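Local coordinates for Ctr9 protein (Myceliophthora thermophila, PDB 6AF0) that probably binds RNA polymerase II complexes and contains tetratricopeptide repeats, this long helical fragment forming the greater part of it, at residues Arg717-Phe728 against Ala741-Asp752. Sequence-based numbering, arbitrary orientation.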
ATOM      1  N   ARG A 717      29.893   7.216 -46.824  1.00126.83           N
ATOM      2  CA  ARG A 717      29.048   8.024 -45.959  1.00125.29           C
ATOM      3  C   ARG A 717      27.874   7.216 -45.395  1.00122.39           C
ATOM      4  O   ARG A 717      27.395   7.496 -44.287  1.00123.82           O
ATOM      5  CB  ARG A 717      28.562   9.279 -46.697  1.00122.58           C
ATOM      6  CG  ARG A 717      27.358   9.095 -47.615  1.00124.36           C
ATOM      7  CD  ARG A 717      26.885  10.466 -48.105  1.00127.13           C
ATOM      8  NE  ARG A 717      25.557  10.505 -48.731  1.00125.68           N
ATOM      9  CZ  ARG A 717      24.405  10.150 -48.152  1.00120.72           C
ATOM     10  NH1 ARG A 717      24.366   9.659 -46.914  1.00129.60           N
ATOM     11  NH2 ARG A 717      23.267  10.262 -48.828  1.00107.37           N
ATOM     12  N   SER A 718      27.418   6.207 -46.131  1.00106.38           N
ATOM     13  CA  SER A 718      26.432   5.283 -45.568  1.00108.31           C
ATOM     14  C   SER A 718      27.007   4.474 -44.374  1.00107.44           C
ATOM     15  O   SER A 718      26.272   3.950 -43.544  1.00109.31           O
ATOM     16  CB  SER A 718      25.898   4.341 -46.634  1.00102.01           C
ATOM     17  OG  SER A 718      24.683   3.766 -46.191  1.00 91.35           O
ATOM     18  N   ALA A 719      28.328   4.355 -44.313  1.00115.11           N
ATOM     19  CA  ALA A 719      29.008   3.889 -43.101  1.00118.75           C
ATOM     20  C   ALA A 719      28.955   4.957 -42.000  1.00125.46           C
ATOM     21  O   ALA A 719      28.785   4.630 -40.823  1.00120.62           O
ATOM     22  CB  ALA A 719      30.456   3.523 -43.408  1.00108.94           C
ATOM     23  N   ALA A 720      29.126   6.225 -42.388  1.00128.68           N
ATOM     24  CA  ALA A 720      29.022   7.365 -41.456  1.00123.80           C
ATOM     25  C   ALA A 720      27.650   7.470 -40.803  1.00113.94           C
ATOM     26  O   ALA A 720      27.553   7.813 -39.628  1.00112.63           O
ATOM     27  CB  ALA A 720      29.355   8.678 -42.153  1.00122.66           C
ATOM     28  N   TYR A 721      26.597   7.199 -41.568  1.00106.79           N
ATOM     29  CA  TYR A 721      25.240   7.125 -41.004  1.00112.86           C
ATOM     30  C   TYR A 721      25.115   5.958 -40.037  1.00114.87           C
ATOM     31  O   TYR A 721      24.467   6.062 -38.995  1.00124.18           O
ATOM     32  CB  TYR A 721      24.180   6.979 -42.098  1.00114.65           C
ATOM     33  CG  TYR A 721      23.750   8.281 -42.743  1.00128.17           C
ATOM     34  CD1 TYR A 721      24.684   9.264 -43.088  1.00138.64           C
ATOM     35  CD2 TYR A 721      22.416   8.528 -43.027  1.00125.10           C
ATOM     36  CE1 TYR A 721      24.288  10.451 -43.683  1.00129.24           C
ATOM     37  CE2 TYR A 721      22.022   9.706 -43.631  1.00126.46           C
ATOM     38  CZ  TYR A 721      22.959  10.667 -43.955  1.00123.49           C
ATOM     39  OH  TYR A 721      22.573  11.846 -44.546  1.00107.52           O
ATOM     40  N   ASN A 722      25.732   4.840 -40.390  1.00115.47           N
ATOM     41  CA  ASN A 722      25.753   3.684 -39.510  1.00116.42           C
ATOM     42  C   ASN A 722      26.265   4.067 -38.111  1.00116.60           C
ATOM     43  O   ASN A 722      25.663   3.698 -37.105  1.00116.38           O
ATOM     44  CB  ASN A 722      26.621   2.576 -40.111  1.00116.91           C
ATOM     45  CG  ASN A 722      25.870   1.684 -41.076  1.00107.02           C
ATOM     46  OD1 ASN A 722      26.234   0.526 -41.230  1.00118.27           O
ATOM     47  ND2 ASN A 722      24.840   2.202 -41.731  1.00 95.73           N
ATOM     48  N   ARG A 723      27.362   4.820 -38.061  1.00111.89           N
ATOM     49  CA  ARG A 723      27.931   5.275 -36.788  1.00115.62           C
ATOM     50  C   ARG A 723      26.988   6.170 -36.009  1.00117.98           C
ATOM     51  O   ARG A 723      26.883   6.042 -34.794  1.00122.05           O
ATOM     52  CB  ARG A 723      29.229   6.022 -37.012  1.00116.52           C
ATOM     53  CG  ARG A 723      30.340   5.117 -37.462  1.00131.38           C
ATOM     54  CD  ARG A 723      31.602   5.901 -37.712  1.00133.71           C
ATOM     55  NE  ARG A 723      32.648   5.024 -38.213  1.00136.01           N
ATOM     56  CZ  ARG A 723      33.788   5.449 -38.733  1.00147.54           C
ATOM     57  NH1 ARG A 723      34.023   6.755 -38.814  1.00162.59           N
ATOM     58  NH2 ARG A 723      34.684   4.569 -39.172  1.00141.15           N
ATOM     59  N   ALA A 724      26.327   7.087 -36.711  1.00113.53           N
ATOM     60  CA  ALA A 724      25.308   7.929 -36.110  1.00105.84           C
ATOM     61  C   ALA A 724      24.255   7.054 -35.444  1.00101.47           C
ATOM     62  O   ALA A 724      23.862   7.295 -34.304  1.00113.86           O
ATOM     63  CB  ALA A 724      24.660   8.824 -37.157  1.00108.44           C
ATOM     64  N   VAL A 725      23.807   6.029 -36.149  1.00 89.03           N
ATOM     65  CA  VAL A 725      22.793   5.139 -35.601  1.00 95.32           C
ATOM     66  C   VAL A 725      23.356   4.298 -34.437  1.00105.61           C
ATOM     67  O   VAL A 725      22.625   3.964 -33.499  1.00108.49           O
ATOM     68  CB  VAL A 725      22.175   4.278 -36.712  1.00 98.14           C
ATOM     69  CG1 VAL A 725      21.205   3.259 -36.146  1.00101.48           C
ATOM     70  CG2 VAL A 725      21.448   5.170 -37.710  1.00100.17           C
ATOM     71  N   GLU A 726      24.649   3.974 -34.492  1.00113.16           N
ATOM     72  CA  GLU A 726      25.360   3.349 -33.363  1.00115.59           C
ATOM     73  C   GLU A 726      25.045   4.126 -32.084  1.00113.73           C
ATOM     74  O   GLU A 726      24.503   3.567 -31.118  1.00115.19           O
ATOM     75  CB  GLU A 726      26.888   3.345 -33.593  1.00123.53           C
ATOM     76  CG  GLU A 726      27.612   2.049 -33.238  1.00124.86           C
ATOM     77  CD  GLU A 726      27.814   1.157 -34.453  1.00129.82           C
ATOM     78  OE1 GLU A 726      28.526   1.579 -35.388  1.00133.10           O
ATOM     79  OE2 GLU A 726      27.258   0.040 -34.493  1.00139.70           O
ATOM     80  N   PHE A 727      25.378   5.419 -32.105  1.00105.21           N
ATOM     81  CA  PHE A 727      25.183   6.303 -30.951  1.00 98.99           C
ATOM     82  C   PHE A 727      23.703   6.510 -30.604  1.00 99.16           C
ATOM     83  O   PHE A 727      23.325   6.499 -29.433  1.00104.96           O
ATOM     84  CB  PHE A 727      25.798   7.673 -31.185  1.00 88.60           C
ATOM     85  CG  PHE A 727      27.266   7.659 -31.490  1.00 85.91           C
ATOM     86  CD1 PHE A 727      28.197   7.487 -30.502  1.00 84.56           C
ATOM     87  CD2 PHE A 727      27.712   7.906 -32.765  1.00 94.32           C
ATOM     88  CE1 PHE A 727      29.549   7.525 -30.788  1.00 85.07           C
ATOM     89  CE2 PHE A 727      29.065   7.946 -33.057  1.00 93.42           C
ATOM     90  CZ  PHE A 727      29.984   7.760 -32.067  1.00 85.15           C
ATOM     91  N   PHE A 728      22.867   6.723 -31.611  1.00 87.23           N
ATOM     92  CA  PHE A 728      21.448   6.887 -31.356  1.00 91.84           C
ATOM     93  C   PHE A 728      20.829   5.699 -30.636  1.00102.37           C
ATOM     94  O   PHE A 728      19.946   5.875 -29.780  1.00 96.25           O
ATOM     95  CB  PHE A 728      20.669   7.111 -32.655  1.00100.69           C
ATOM     96  CG  PHE A 728      20.775   8.505 -33.211  1.00106.20           C
ATOM     97  CD1 PHE A 728      20.779   9.622 -32.379  1.00102.04           C
ATOM     98  CD2 PHE A 728      20.839   8.697 -34.588  1.00110.99           C
ATOM     99  CE1 PHE A 728      20.879  10.891 -32.912  1.00108.12           C
ATOM    100  CE2 PHE A 728      20.933   9.967 -35.121  1.00113.46           C
ATOM    101  CZ  PHE A 728      20.955  11.067 -34.285  1.00108.97           C
ATOM    102  N   ALA A 741      16.881  10.847 -29.781  1.00 92.47           N
ATOM    103  CA  ALA A 741      17.609   9.722 -30.374  1.00 96.74           C
ATOM    104  C   ALA A 741      16.771   9.003 -31.430  1.00 85.03           C
ATOM    105  O   ALA A 741      17.267   8.668 -32.494  1.00 81.62           O
ATOM    106  CB  ALA A 741      18.023   8.746 -29.284  1.00101.26           C
ATOM    107  N   ALA A 742      15.508   8.771 -31.096  1.00 80.54           N
ATOM    108  CA  ALA A 742      14.547   8.179 -32.001  1.00 86.77           C
ATOM    109  C   ALA A 742      14.349   9.051 -33.236  1.00 89.15           C
ATOM    110  O   ALA A 742      14.373   8.560 -34.363  1.00 89.60           O
ATOM    111  CB  ALA A 742      13.225   7.972 -31.283  1.00 87.37           C
ATOM    112  N   GLN A 743      14.176  10.350 -33.022  1.00 90.39           N
ATOM    113  CA  GLN A 743      14.018  11.278 -34.137  1.00 89.55           C
ATOM    114  C   GLN A 743      15.258  11.314 -35.023  1.00 85.90           C
ATOM    115  O   GLN A 743      15.149  11.461 -36.222  1.00 93.66           O
ATOM    116  CB  GLN A 743      13.723  12.679 -33.639  1.00 90.02           C
ATOM    117  CG  GLN A 743      12.945  13.523 -34.625  1.00 88.77           C
ATOM    118  CD  GLN A 743      13.257  15.000 -34.510  1.00 89.56           C
ATOM    119  OE1 GLN A 743      14.195  15.384 -33.823  1.00102.49           O
ATOM    120  NE2 GLN A 743      12.469  15.840 -35.174  1.00 88.11           N
ATOM    121  N   GLY A 744      16.432  11.170 -34.429  1.00 81.48           N
ATOM    122  CA  GLY A 744      17.675  11.092 -35.195  1.00 83.35           C
ATOM    123  C   GLY A 744      17.781   9.828 -36.029  1.00 93.81           C
ATOM    124  O   GLY A 744      18.444   9.805 -37.077  1.00 97.04           O
ATOM    125  N   ILE A 745      17.143   8.765 -35.547  1.00102.01           N
ATOM    126  CA  ILE A 745      17.035   7.519 -36.302  1.00106.81           C
ATOM    127  C   ILE A 745      16.042   7.696 -37.459  1.00110.14           C
ATOM    128  O   ILE A 745      16.237   7.124 -38.525  1.00130.40           O
ATOM    129  CB  ILE A 745      16.623   6.321 -35.416  1.00106.59           C
ATOM    130  CG1 ILE A 745      17.656   6.069 -34.324  1.00105.52           C
ATOM    131  CG2 ILE A 745      16.524   5.048 -36.237  1.00111.15           C
ATOM    132  CD1 ILE A 745      17.177   5.128 -33.242  1.00109.38           C
ATOM    133  N   ALA A 746      14.995   8.494 -37.265  1.00101.14           N
ATOM    134  CA  ALA A 746      14.060   8.788 -38.361  1.00 97.82           C
ATOM    135  C   ALA A 746      14.732   9.596 -39.488  1.00 97.07           C
ATOM    136  O   ALA A 746      14.443   9.405 -40.677  1.00 92.51           O
ATOM    137  CB  ALA A 746      12.834   9.516 -37.840  1.00 93.42           C
ATOM    138  N   ILE A 747      15.623  10.502 -39.100  1.00100.36           N
ATOM    139  CA  ILE A 747      16.384  11.297 -40.054  1.00101.37           C
ATOM    140  C   ILE A 747      17.343  10.371 -40.764  1.00 99.54           C
ATOM    141  O   ILE A 747      17.540  10.473 -41.971  1.00 97.39           O
ATOM    142  CB  ILE A 747      17.174  12.446 -39.380  1.00 98.80           C
ATOM    143  CG1 ILE A 747      16.204  13.472 -38.783  1.00 96.05           C
ATOM    144  CG2 ILE A 747      18.106  13.131 -40.386  1.00 92.24           C
ATOM    145  CD1 ILE A 747      16.876  14.614 -38.055  1.00 92.72           C
ATOM    146  N   ALA A 748      17.954   9.470 -40.009  1.00 96.99           N
ATOM    147  CA  ALA A 748      18.815   8.483 -40.622  1.00107.76           C
ATOM    148  C   ALA A 748      17.970   7.696 -41.618  1.00114.91           C
ATOM    149  O   ALA A 748      18.383   7.413 -42.747  1.00115.81           O
ATOM    150  CB  ALA A 748      19.382   7.555 -39.571  1.00109.45           C
ATOM    151  N   LEU A 749      16.763   7.367 -41.196  1.00114.77           N
ATOM    152  CA  LEU A 749      15.892   6.584 -42.037  1.00116.49           C
ATOM    153  C   LEU A 749      15.737   7.299 -43.358  1.00106.24           C
ATOM    154  O   LEU A 749      16.139   6.786 -44.402  1.00115.88           O
ATOM    155  CB  LEU A 749      14.525   6.394 -41.371  1.00115.13           C
ATOM    156  CG  LEU A 749      14.147   4.959 -41.060  1.00100.70           C
ATOM    157  CD1 LEU A 749      15.255   4.294 -40.262  1.00 96.31           C
ATOM    158  CD2 LEU A 749      12.841   4.972 -40.287  1.00100.50           C
ATOM    159  N   VAL A 750      15.212   8.517 -43.293  1.00 99.15           N
ATOM    160  CA  VAL A 750      14.797   9.199 -44.503  1.00102.09           C
ATOM    161  C   VAL A 750      15.957   9.380 -45.488  1.00 98.98           C
ATOM    162  O   VAL A 750      15.804   9.211 -46.692  1.00113.30           O
ATOM    163  CB  VAL A 750      14.160  10.563 -44.186  1.00102.46           C
ATOM    164  CG1 VAL A 750      15.181  11.481 -43.550  1.00108.06           C
ATOM    165  CG2 VAL A 750      13.609  11.202 -45.450  1.00100.37           C
ATOM    166  N   GLU A 751      17.116   9.724 -44.970  1.00 96.93           N
ATOM    167  CA  GLU A 751      18.232  10.081 -45.820  1.00 99.22           C
ATOM    168  C   GLU A 751      18.957   8.859 -46.359  1.00106.96           C
ATOM    169  O   GLU A 751      19.243   8.797 -47.551  1.00104.67           O
ATOM    170  CB  GLU A 751      19.197  10.968 -45.054  1.00102.46           C
ATOM    171  CG  GLU A 751      18.574  12.275 -44.610  1.00101.62           C
ATOM    172  CD  GLU A 751      19.562  13.225 -43.978  1.00 98.29           C
ATOM    173  OE1 GLU A 751      20.597  12.761 -43.455  1.00 98.00           O
ATOM    174  OE2 GLU A 751      19.280  14.442 -43.995  1.00 90.97           O
ATOM    175  N   ASP A 752      19.263   7.888 -45.498  1.00118.05           N
ATOM    176  CA  ASP A 752      20.016   6.719 -45.967  1.00118.33           C
ATOM    177  C   ASP A 752      19.139   5.742 -46.705  1.00110.93           C
ATOM    178  O   ASP A 752      19.548   5.239 -47.731  1.00132.88           O
ATOM    179  CB  ASP A 752      20.750   5.975 -44.863  1.00123.05           C
ATOM    180  CG  ASP A 752      21.786   5.005 -45.421  1.00124.76           C
ATOM    181  OD1 ASP A 752      22.993   5.322 -45.326  1.00121.35           O
ATOM    182  OD2 ASP A 752      21.398   3.953 -45.984  1.00120.32           O
TER
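Ser718 OG donates a hydrogen bond, modelled very short at 2.5 Å, to Asp752 OD1, tying together one end of an antiparallel pair of helices in a TPR-type solenoid. The axes of segments 717-728 and 741-752 come within 9.4 Å, their N-to-C directions 161° apart. Asp752 presents OD1 to the serine because chi1 is near -165°, which sets CG opposite the backbone N. One helical turn farther along the first helix, Tyr721 reaches across so that its OH hydrogen-bonds Glu751 OE1, again very short in the model. The two side chains cross at about a right angle, and the CB of Glu751 lies in the ring plane, at the edge, 3.4 Å from Tyr721 CE2. A salt bridge from Glu751 OE2 to Arg704 brings helix 689-704 into the same network and would probably steady the carboxylate.

Farther along, the side chains that meet are apolar. Val725 CG2 meets Ala748 CB at 3.7 Å, and the Phe728 and Ile745 side chains slide past each other in opposite directions, CB against CG1 at 3.6 Å. The ring of Phe728 lies over the second helix: Gly744 CA makes a CH-pi contact, 3.7 Å from the ring centroid and 27° off its normal. With an alanine here in place of Phe728 the ring is gone, and a gap would probably open over Gly744 CA. At this end of the pair the backbones close in, and Ala741 CB sits 3.5 Å from Phe728 O.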